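Long-range contact in centrosomal protein of 104 kDa (Homo sapiens, PDB 5LPH), which is required for ciliogenesis and for the structural integrity of the ciliary tip, and here contributes its tubulin-binding TOG domain: residues L187-V193 / A229-V234. Residues are numbered along the deposited sequence; the frame is centred on the assembly and turned at random.
Sequences LKANSSV and ALEHRV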
ATOM      1  N   LEU A 187       0.890  12.932   6.426  1.00 54.89           N
ATOM      2  CA  LEU A 187       1.822  12.299   7.352  1.00 54.98           C
ATOM      3  C   LEU A 187       1.460  12.702   8.773  1.00 57.90           C
ATOM      4  O   LEU A 187       1.267  13.885   9.052  1.00 55.67           O
ATOM      5  CB  LEU A 187       3.264  12.707   7.034  1.00 54.16           C
ATOM      6  CG  LEU A 187       3.766  12.245   5.657  1.00 54.80           C
ATOM      7  CD1 LEU A 187       5.069  12.912   5.232  1.00 56.10           C
ATOM      8  CD2 LEU A 187       3.909  10.732   5.620  1.00 55.77           C
ATOM      9  N   LYS A 188       1.370  11.711   9.659  1.00 61.50           N
ATOM     10  CA  LYS A 188       1.010  11.942  11.062  1.00 65.60           C
ATOM     11  C   LYS A 188       2.190  12.591  11.775  1.00 67.29           C
ATOM     12  O   LYS A 188       3.347  12.369  11.396  1.00 69.85           O
ATOM     13  CB  LYS A 188       0.623  10.633  11.767  1.00 65.38           C
ATOM     14  CG  LYS A 188      -0.493   9.868  11.095  1.00 66.54           C
ATOM     15  CD  LYS A 188      -1.874  10.264  11.576  1.00 68.55           C
ATOM     16  CE  LYS A 188      -2.911   9.281  11.054  1.00 71.05           C
ATOM     17  NZ  LYS A 188      -4.302   9.704  11.374  1.00 74.38           N
ATOM     18  N   ALA A 189       1.889  13.403  12.785  1.00 69.14           N
ATOM     19  CA  ALA A 189       2.908  14.154  13.531  1.00 71.72           C
ATOM     20  C   ALA A 189       3.972  13.236  14.134  1.00 74.44           C
ATOM     21  O   ALA A 189       5.167  13.459  13.949  1.00 75.18           O
ATOM     22  CB  ALA A 189       2.254  14.984  14.628  1.00 72.64           C
ATOM     23  N   ASN A 190       3.516  12.193  14.822  1.00 77.20           N
ATOM     24  CA  ASN A 190       4.403  11.209  15.466  1.00 78.48           C
ATOM     25  C   ASN A 190       4.894  10.074  14.535  1.00 78.45           C
ATOM     26  O   ASN A 190       5.394   9.057  15.024  1.00 80.08           O
ATOM     27  CB  ASN A 190       3.705  10.607  16.700  1.00 78.53           C
ATOM     28  CG  ASN A 190       2.508   9.736  16.336  1.00 81.37           C
ATOM     29  OD1 ASN A 190       1.804  10.008  15.362  1.00 84.01           O
ATOM     30  ND2 ASN A 190       2.269   8.693  17.125  1.00 81.76           N
ATOM     31  N   SER A 191       4.764  10.245  13.215  1.00 76.08           N
ATOM     32  CA  SER A 191       5.173   9.216  12.255  1.00 73.84           C
ATOM     33  C   SER A 191       6.686   9.055  12.251  1.00 71.24           C
ATOM     34  O   SER A 191       7.425  10.030  12.473  1.00 72.52           O
ATOM     35  CB  SER A 191       4.687   9.549  10.839  1.00 73.62           C
ATOM     36  OG  SER A 191       5.301  10.722  10.331  1.00 72.07           O
ATOM     37  N   SER A 192       7.128   7.819  12.011  1.00 67.09           N
ATOM     38  CA  SER A 192       8.554   7.496  12.004  1.00 62.28           C
ATOM     39  C   SER A 192       9.220   8.083  10.764  1.00 59.49           C
ATOM     40  O   SER A 192       8.558   8.407   9.760  1.00 57.21           O
ATOM     41  CB  SER A 192       8.801   5.977  12.099  1.00 63.15           C
ATOM     42  OG  SER A 192       8.767   5.378  10.817  1.00 65.79           O
ATOM     43  N   VAL A 193      10.539   8.190  10.849  1.00 59.73           N
ATOM     44  CA  VAL A 193      11.375   8.706   9.761  1.00 57.74           C
ATOM     45  C   VAL A 193      11.274   7.795   8.526  1.00 57.36           C
ATOM     46  O   VAL A 193      11.129   8.283   7.404  1.00 57.45           O
ATOM     47  CB  VAL A 193      12.854   8.845  10.201  1.00 59.43           C
ATOM     48  CG1 VAL A 193      13.735   9.303   9.047  1.00 59.69           C
ATOM     49  CG2 VAL A 193      12.990   9.829  11.356  1.00 60.92           C
ATOM     50  N   ALA A 229       3.228  18.587   4.559  1.00 66.81           N
ATOM     51  CA  ALA A 229       4.526  17.992   4.909  1.00 68.70           C
ATOM     52  C   ALA A 229       5.623  19.019   5.236  1.00 71.23           C
ATOM     53  O   ALA A 229       6.578  18.689   5.956  1.00 70.02           O
ATOM     54  CB  ALA A 229       4.993  17.072   3.795  1.00 68.51           C
ATOM     55  N   LEU A 230       5.491  20.253   4.730  1.00 71.42           N
ATOM     56  CA  LEU A 230       6.430  21.337   5.078  1.00 70.50           C
ATOM     57  C   LEU A 230       6.462  21.701   6.570  1.00 70.46           C
ATOM     58  O   LEU A 230       7.403  22.347   7.012  1.00 72.43           O
ATOM     59  CB  LEU A 230       6.157  22.599   4.241  1.00 69.07           C
ATOM     60  CG  LEU A 230       6.417  22.506   2.735  1.00 69.82           C
ATOM     61  CD1 LEU A 230       5.837  23.717   2.016  1.00 69.82           C
ATOM     62  CD2 LEU A 230       7.906  22.384   2.444  1.00 69.91           C
ATOM     63  N   GLU A 231       5.445  21.305   7.335  1.00 74.20           N
ATOM     64  CA  GLU A 231       5.445  21.486   8.797  1.00 79.33           C
ATOM     65  C   GLU A 231       5.933  20.265   9.608  1.00 79.07           C
ATOM     66  O   GLU A 231       5.871  20.274  10.838  1.00 78.89           O
ATOM     67  CB  GLU A 231       4.057  21.934   9.258  1.00 81.74           C
ATOM     68  CG  GLU A 231       3.930  22.433  10.716  1.00 87.26           C
ATOM     69  CD  GLU A 231       4.947  23.483  11.192  1.00 89.44           C
ATOM     70  OE1 GLU A 231       5.784  24.023  10.417  1.00 92.72           O
ATOM     71  OE2 GLU A 231       4.873  23.790  12.402  1.00 90.30           O
ATOM     72  N   HIS A 232       6.451  19.234   8.939  1.00 79.70           N
ATOM     73  CA  HIS A 232       6.903  18.015   9.634  1.00 80.63           C
ATOM     74  C   HIS A 232       8.195  18.288  10.411  1.00 79.65           C
ATOM     75  O   HIS A 232       9.015  19.107   9.986  1.00 79.31           O
ATOM     76  CB  HIS A 232       7.108  16.868   8.639  1.00 81.27           C
ATOM     77  CG  HIS A 232       6.999  15.508   9.253  1.00 82.00           C
ATOM     78  ND1 HIS A 232       8.097  14.734   9.555  1.00 81.55           N
ATOM     79  CD2 HIS A 232       5.917  14.784   9.622  1.00 82.51           C
ATOM     80  CE1 HIS A 232       7.700  13.594  10.088  1.00 80.60           C
ATOM     81  NE2 HIS A 232       6.380  13.596  10.137  1.00 82.26           N
ATOM     82  N   ARG A 233       8.357  17.613  11.550  1.00 80.19           N
ATOM     83  CA  ARG A 233       9.507  17.846  12.445  1.00 82.64           C
ATOM     84  C   ARG A 233      10.871  17.437  11.862  1.00 82.11           C
ATOM     85  O   ARG A 233      11.901  18.011  12.215  1.00 83.03           O
ATOM     86  CB  ARG A 233       9.291  17.140  13.792  1.00 84.48           C
ATOM     87  CG  ARG A 233       9.463  15.628  13.767  1.00 87.99           C
ATOM     88  CD  ARG A 233       9.001  14.985  15.062  1.00 91.69           C
ATOM     89  NE  ARG A 233       9.291  13.548  15.065  1.00 96.12           N
ATOM     90  CZ  ARG A 233       8.599  12.613  14.407  1.00100.49           C
ATOM     91  NH1 ARG A 233       7.532  12.926  13.667  1.00102.52           N
ATOM     92  NH2 ARG A 233       8.980  11.340  14.486  1.00 99.63           N
ATOM     93  N   VAL A 234      10.859  16.452  10.969  1.00 82.08           N
ATOM     94  CA  VAL A 234      12.072  15.877  10.383  1.00 82.48           C
ATOM     95  C   VAL A 234      12.496  16.719   9.191  1.00 79.13           C
ATOM     96  O   VAL A 234      11.702  16.927   8.275  1.00 77.15           O
ATOM     97  CB  VAL A 234      11.837  14.414   9.929  1.00 85.17           C
ATOM     98  CG1 VAL A 234      13.110  13.793   9.350  1.00 83.61           C
ATOM     99  CG2 VAL A 234      11.323  13.579  11.097  1.00 85.06           C
TER
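The edge of the His-232 imidazole meets Ser-191 OG and Lys-188 O in the type I turn Lys-188 to Ser-191, and NE2 of His-232 donates to OG of Ser-191 at 3.1 Å, the oxygen lying 20° out of the ring plane. With CG anti to the backbone N (chi1 -156°), the ring is carried over to the opposing turn, while CB of Leu-187 lies 4.2 Å from CD2 of His-232, approaching obliquely. Histidine suits the place by offering an N-H donor on a flat ring. Serine suits the far side because one small hydroxyl serves twice: OG of Ser-191 accepts from the imidazole and donates to O of Lys-188 at 2.8 Å. That carbonyl also receives Ser-191 N, so the turn is closed by backbone and side chain together. Were Ser-191 replaced by an alanine, His-232 NE2 would probably lose its acceptor and the ring would be freer to turn.

Arg-233, long enough to span the loops, runs extended from CG to NE and grips Ser-191 O end-on with two nitrogens. NH2 of Arg-233 stands 2.9 Å from O of Ser-191, above the carbonyl plane; NH1 of Arg-233, 3.1 Å from the same O of Ser-191, lies in that plane on a lone pair. Ser-191 is thus held through both its hydroxyl and its carbonyl. Branched side chains supply apolar surface beside this polar centre: CG2 of Val-193 meets CG2 of Val-234 at 4.1 Å, and Leu-187 CD1 reaches Ala-229 CB at 4.4 Å.

The contact ties together two interhelical loops of this all-helical, HEAT-repeat TOG domain. The first leads into helix 193-210, on which Leu-187 and Ala-229 both pack; the second, within the second HEAT repeat, joins helix 219-229 to helix 235-252, where Val-237 touches His-232.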